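Local atomic coordinates of chitin oligosaccahride binding protein NagB1 (Paenibacillus sp. FPU-7, PDB entry 7EHP), a protein that binds N,N'-diacetylchitobiose and N,N',N''-triacetylchitotriose as an extracellular solute-binding protein, probably handing these chitin oligosaccharides to an uptake transporter. Residues V167-L172 and T364-M369; W176-G181 and P268-K273. All coordinates share one frame; numbering follows the deposited sequence.

Contact 1 of 2, residues V167-L172 and T364-M369; sequences VANMML and TLEMCM
Asn169 lays its amide against three side chains of 364-369. Its OD1 lies 3.5 Å from CG of Leu365 and equally near CG of Met369, while ND2 is 3.5 Å from CG of Glu366. A water links the amide to the second helix: it accepts from Asn169 ND2 at 2.7 Å and donates to Glu366 OE1 at 2.9 Å, and the amide and carboxylate planes lie only 17° apart. OD1, in contrast, is buried among carbons and has no hydrogen-bonding partner in the model, a probable energetic cost of this packing. One turn on, Leu172 and Met369 reach toward each other tip to tip. Met369 bends at chi2 and again at chi3, which brings its sulfur within 3.5 Å of Leu172 CD2 and folds CE against both leucine methyls. Leu365 CD1 meets the same Leu172 CD2 at 3.9 Å, and Ala168 adds its methyl beside Met369 CB.

Further out, Arg362 forms a salt bridge with Glu366 OE1, holding the carboxylate that the water uses. Phe353 packs on Asn169 and Leu365, and Tyr207 of helix 198-213 on Ala168, Leu172 and Met369. The axes of the two short segments stand 93° apart and 9.5 Å at closest approach: a near-perpendicular helix-helix packing that joins helices 165-180 and 359-373 within a periplasmic-binding-protein fold.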
loop_
_atom_site.group_PDB
_atom_site.type_symbol
_atom_site.label_atom_id
_atom_site.label_comp_id
_atom_site.label_asym_id
_atom_site.label_seq_id
_atom_site.Cartn_x
_atom_site.Cartn_y
_atom_site.Cartn_z
ATOM N N VAL A 167 0.543 8.687 3.564
ATOM C CA VAL A 167 -0.205 8.984 2.342
ATOM C C VAL A 167 0.616 9.869 1.412
ATOM O O VAL A 167 0.599 9.697 0.186
ATOM C CB VAL A 167 -1.555 9.642 2.688
ATOM C CG1 VAL A 167 -2.321 9.969 1.434
ATOM C CG2 VAL A 167 -2.378 8.732 3.606
ATOM N N ALA A 168 1.332 10.841 1.980
ATOM C CA ALA A 168 2.107 11.774 1.165
ATOM C C ALA A 168 3.250 11.066 0.440
ATOM O O ALA A 168 3.681 11.510 -0.631
ATOM C CB ALA A 168 2.649 12.900 2.050
ATOM N N ASN A 169 3.720 9.949 0.985
ATOM C CA ASN A 169 4.850 9.241 0.408
ATOM C C ASN A 169 4.471 8.371 -0.782
ATOM O O ASN A 169 5.372 7.883 -1.475
ATOM C CB ASN A 169 5.534 8.400 1.493
ATOM C CG ASN A 169 6.290 9.260 2.460
ATOM O OD1 ASN A 169 6.541 10.435 2.172
ATOM N ND2 ASN A 169 6.637 8.715 3.612
ATOM N N MET A 170 3.179 8.198 -1.061
ATOM C CA MET A 170 2.759 7.308 -2.135
ATOM C C MET A 170 3.202 7.911 -3.472
ATOM O O MET A 170 4.090 7.371 -4.148
ATOM C CB MET A 170 1.241 7.090 -2.076
ATOM C CG MET A 170 0.881 5.866 -1.216
ATOM S SD MET A 170 -0.849 5.349 -1.316
ATOM C CE MET A 170 -1.775 6.795 -0.787
ATOM N N MET A 171 2.634 9.057 -3.845
ATOM C CA MET A 171 3.056 9.678 -5.101
ATOM C C MET A 171 4.534 10.037 -5.082
ATOM O O MET A 171 5.201 9.989 -6.126
ATOM C CB MET A 171 2.210 10.914 -5.406
ATOM C CG MET A 171 2.512 11.454 -6.795
ATOM S SD MET A 171 1.954 13.124 -7.122
ATOM C CE MET A 171 0.180 12.919 -7.163
ATOM N N LEU A 172 5.069 10.373 -3.911
ATOM C CA LEU A 172 6.483 10.691 -3.815
ATOM C C LEU A 172 7.325 9.501 -4.221
ATOM O O LEU A 172 8.365 9.663 -4.873
ATOM C CB LEU A 172 6.823 11.166 -2.398
ATOM C CG LEU A 172 8.254 11.556 -2.021
ATOM C CD1 LEU A 172 8.699 12.855 -2.760
ATOM C CD2 LEU A 172 8.387 11.717 -0.517
ATOM N N THR A 364 10.963 9.317 9.324
ATOM C CA THR A 364 11.565 10.618 9.060
ATOM C C THR A 364 11.066 11.204 7.745
ATOM O O THR A 364 10.802 12.407 7.653
ATOM C CB THR A 364 13.081 10.452 9.063
ATOM O OG1 THR A 364 13.465 9.893 10.330
ATOM C CG2 THR A 364 13.801 11.781 8.783
ATOM N N LEU A 365 10.914 10.369 6.715
ATOM C CA LEU A 365 10.379 10.864 5.455
ATOM C C LEU A 365 8.966 11.399 5.643
ATOM O O LEU A 365 8.630 12.464 5.113
ATOM C CB LEU A 365 10.397 9.769 4.388
ATOM C CG LEU A 365 9.924 10.239 3.020
ATOM C CD1 LEU A 365 10.845 11.391 2.537
ATOM C CD2 LEU A 365 9.901 9.093 2.012
ATOM N N GLU A 366 8.132 10.682 6.411
ATOM C CA GLU A 366 6.781 11.159 6.714
ATOM C C GLU A 366 6.815 12.541 7.352
ATOM O O GLU A 366 6.159 13.479 6.881
ATOM C CB GLU A 366 6.073 10.175 7.649
ATOM C CG GLU A 366 5.496 8.982 6.951
ATOM C CD GLU A 366 5.185 7.831 7.892
ATOM O OE1 GLU A 366 4.725 6.783 7.398
ATOM O OE2 GLU A 366 5.392 7.966 9.113
ATOM N N MET A 367 7.594 12.691 8.418
ATOM C CA MET A 367 7.618 13.969 9.118
ATOM C C MET A 367 8.208 15.068 8.245
ATOM O O MET A 367 7.713 16.195 8.250
ATOM C CB MET A 367 8.394 13.832 10.421
ATOM C CG MET A 367 7.969 12.618 11.255
ATOM S SD MET A 367 8.807 12.476 12.856
ATOM C CE MET A 367 10.370 11.707 12.401
ATOM N N CYS A 368 9.259 14.750 7.486
ATOM C CA CYS A 368 9.864 15.733 6.592
ATOM C C CYS A 368 8.889 16.186 5.515
ATOM O O CYS A 368 8.841 17.373 5.183
ATOM C CB CYS A 368 11.126 15.165 5.955
ATOM S SG CYS A 368 12.534 15.239 7.065
ATOM N N MET A 369 8.098 15.266 4.959
ATOM C CA MET A 369 7.159 15.664 3.913
ATOM C C MET A 369 6.016 16.512 4.446
ATOM O O MET A 369 5.540 17.411 3.739
ATOM C CB MET A 369 6.621 14.440 3.184
ATOM C CG MET A 369 7.680 13.707 2.372
ATOM S SD MET A 369 8.606 14.769 1.218
ATOM C CE MET A 369 7.360 15.092 -0.022
HETATM O O HOH W 1 5.637 6.439 4.660
#

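Contact 2 of 2, residues W176-G181 and P268-K273; sequences WVRTAG and PDVGGK
Arg178 reaches from helix 165-180 along the loop 268-273. Its CB touches Val270 CG2 at 3.9 Å, a methyl that also meets Thr179 CG2. The chain then bends at chi2 (-86°), which carries CD to 3.5 Å from Pro268 O. NE donates to that same oxygen over 3.0 Å with an N-H...O angle of 146°; the oxygen sits in the guanidinium plane, although the nitrogen stands above the plane of the carbonyl. Asp269 OD1 instead lies over a guanidinium face, 3.6 Å from NE, so this salt bridge rests on charge alone, and Gly276 N gives OD1 a hydrogen bond. At the tip, NH2 bonds to the carbonyls of Phe267 and Met277. A methionine here would probably leave the carbonyls of Pro268, Phe267 and Met277 without their side-chain donor and Asp269 without its counter-charge, giving the loop more freedom to move.

The backbones come close at Gly272, where a side chain would collide with Arg178 O and Thr179 CA. Next to it, Lys273 N makes a weak 3.5 Å bond to Thr179 O. The arrangement is a helix C-terminus docked on the loop between strands 262-265 and 277-288, a buried arginine bonding to carbonyls of the loop and of the second strand's start.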
loop_
_atom_site.group_PDB
_atom_site.type_symbol
_atom_site.label_atom_id
_atom_site.label_comp_id
_atom_site.label_asym_id
_atom_site.label_seq_id
_atom_site.Cartn_x
_atom_site.Cartn_y
_atom_site.Cartn_z
ATOM N N TRP A 176 10.254 9.952 -7.199
ATOM C CA TRP A 176 11.719 9.887 -7.209
ATOM C C TRP A 176 12.210 8.611 -7.882
ATOM O O TRP A 176 13.346 8.576 -8.360
ATOM C CB TRP A 176 12.388 9.996 -5.810
ATOM C CG TRP A 176 12.420 8.722 -4.931
ATOM C CD1 TRP A 176 13.281 7.677 -5.081
ATOM C CD2 TRP A 176 11.739 8.485 -3.677
ATOM N NE1 TRP A 176 13.091 6.740 -4.094
ATOM C CE2 TRP A 176 12.154 7.211 -3.215
ATOM C CE3 TRP A 176 10.776 9.188 -2.933
ATOM C CZ2 TRP A 176 11.648 6.629 -2.045
ATOM C CZ3 TRP A 176 10.272 8.610 -1.779
ATOM C CH2 TRP A 176 10.710 7.340 -1.344
ATOM N N VAL A 177 11.389 7.554 -7.924
ATOM C CA VAL A 177 11.763 6.369 -8.691
ATOM C C VAL A 177 11.673 6.659 -10.188
ATOM O O VAL A 177 12.502 6.183 -10.977
ATOM C CB VAL A 177 10.904 5.145 -8.300
ATOM C CG1 VAL A 177 11.081 3.991 -9.326
ATOM C CG2 VAL A 177 11.244 4.664 -6.873
ATOM N N ARG A 178 10.680 7.441 -10.607
ATOM C CA ARG A 178 10.647 7.908 -11.992
ATOM C C ARG A 178 11.964 8.576 -12.379
ATOM O O ARG A 178 12.521 8.313 -13.454
ATOM C CB ARG A 178 9.490 8.891 -12.203
ATOM C CG ARG A 178 8.127 8.232 -12.489
ATOM C CD ARG A 178 7.891 7.921 -13.956
ATOM N NE ARG A 178 6.606 7.252 -14.153
ATOM C CZ ARG A 178 6.355 5.988 -13.802
ATOM N NH1 ARG A 178 7.309 5.258 -13.256
ATOM N NH2 ARG A 178 5.153 5.450 -13.999
ATOM N N THR A 179 12.476 9.455 -11.510
ATOM C CA THR A 179 13.631 10.267 -11.898
ATOM C C THR A 179 14.954 9.549 -11.670
ATOM O O THR A 179 15.889 9.734 -12.453
ATOM C CB THR A 179 13.634 11.584 -11.134
ATOM O OG1 THR A 179 13.707 11.296 -9.732
ATOM C CG2 THR A 179 12.375 12.386 -11.450
ATOM N N ALA A 180 15.057 8.729 -10.625
ATOM C CA ALA A 180 16.323 8.107 -10.261
ATOM C C ALA A 180 16.369 6.603 -10.491
ATOM O O ALA A 180 17.443 6.010 -10.339
ATOM C CB ALA A 180 16.662 8.386 -8.788
ATOM N N GLY A 181 15.259 5.979 -10.851
ATOM C CA GLY A 181 15.214 4.534 -11.008
ATOM C C GLY A 181 14.868 3.821 -9.714
ATOM O O GLY A 181 15.142 4.295 -8.610
ATOM N N PRO A 268 2.356 9.407 -15.231
ATOM C CA PRO A 268 3.087 9.831 -16.432
ATOM C C PRO A 268 4.598 9.640 -16.330
ATOM O O PRO A 268 5.194 9.719 -15.249
ATOM C CB PRO A 268 2.721 11.315 -16.554
ATOM C CG PRO A 268 1.356 11.393 -15.954
ATOM C CD PRO A 268 1.390 10.434 -14.792
ATOM N N ASP A 269 5.215 9.366 -17.479
ATOM C CA ASP A 269 6.662 9.324 -17.551
ATOM C C ASP A 269 7.228 10.738 -17.455
ATOM O O ASP A 269 6.541 11.720 -17.734
ATOM C CB ASP A 269 7.099 8.661 -18.849
ATOM C CG ASP A 269 6.953 7.155 -18.802
ATOM O OD1 ASP A 269 6.788 6.614 -17.682
ATOM O OD2 ASP A 269 7.008 6.519 -19.879
ATOM N N VAL A 270 8.494 10.836 -17.033
ATOM C CA VAL A 270 9.155 12.124 -16.851
ATOM C C VAL A 270 10.499 12.219 -17.565
ATOM O O VAL A 270 11.167 13.249 -17.461
ATOM C CB VAL A 270 9.334 12.469 -15.356
ATOM C CG1 VAL A 270 8.018 12.299 -14.588
ATOM C CG2 VAL A 270 10.448 11.649 -14.756
ATOM N N GLY A 271 10.915 11.200 -18.308
ATOM C CA GLY A 271 12.211 11.268 -18.945
ATOM C C GLY A 271 13.306 11.069 -17.923
ATOM O O GLY A 271 14.217 11.897 -17.787
ATOM N N GLY A 272 13.192 9.976 -17.172
ATOM C CA GLY A 272 14.136 9.629 -16.134
ATOM C C GLY A 272 14.280 8.124 -16.081
ATOM O O GLY A 272 13.632 7.395 -16.835
ATOM N N LYS A 273 15.133 7.665 -15.166
ATOM C CA LYS A 273 15.578 6.275 -15.103
ATOM C C LYS A 273 14.493 5.311 -14.649
ATOM O O LYS A 273 14.729 4.097 -14.676
ATOM C CB LYS A 273 16.803 6.190 -14.189
ATOM C CG LYS A 273 17.876 7.235 -14.588
ATOM C CD LYS A 273 19.211 7.070 -13.860
ATOM C CE LYS A 273 19.410 8.182 -12.828
ATOM N NZ LYS A 273 20.845 8.400 -12.491
#

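Helix 165-180 serves both contacts, its 167-172 part crossing helix 359-373 and its C-terminal end meeting the loop 268-273. The contact centres are about 17 Å apart, yet they join directly: Trp176 CZ3 packs at 3.8 Å on Leu365 CD2. Phe353 bridges them as well, touching Asn169 and Leu365 of contact 1 and meeting the Trp176 ring edge-to-face. Contact 1 is nearer the bound sugar, the Glu366 side chain lying about 6 Å from an N-acetylglucosamine unit, whereas at contact 2 the Val177 side chain is about 12 Å from one. These distances place contact 1 close to the chitin-oligosaccharide pocket and contact 2 farther from it, on the same helix.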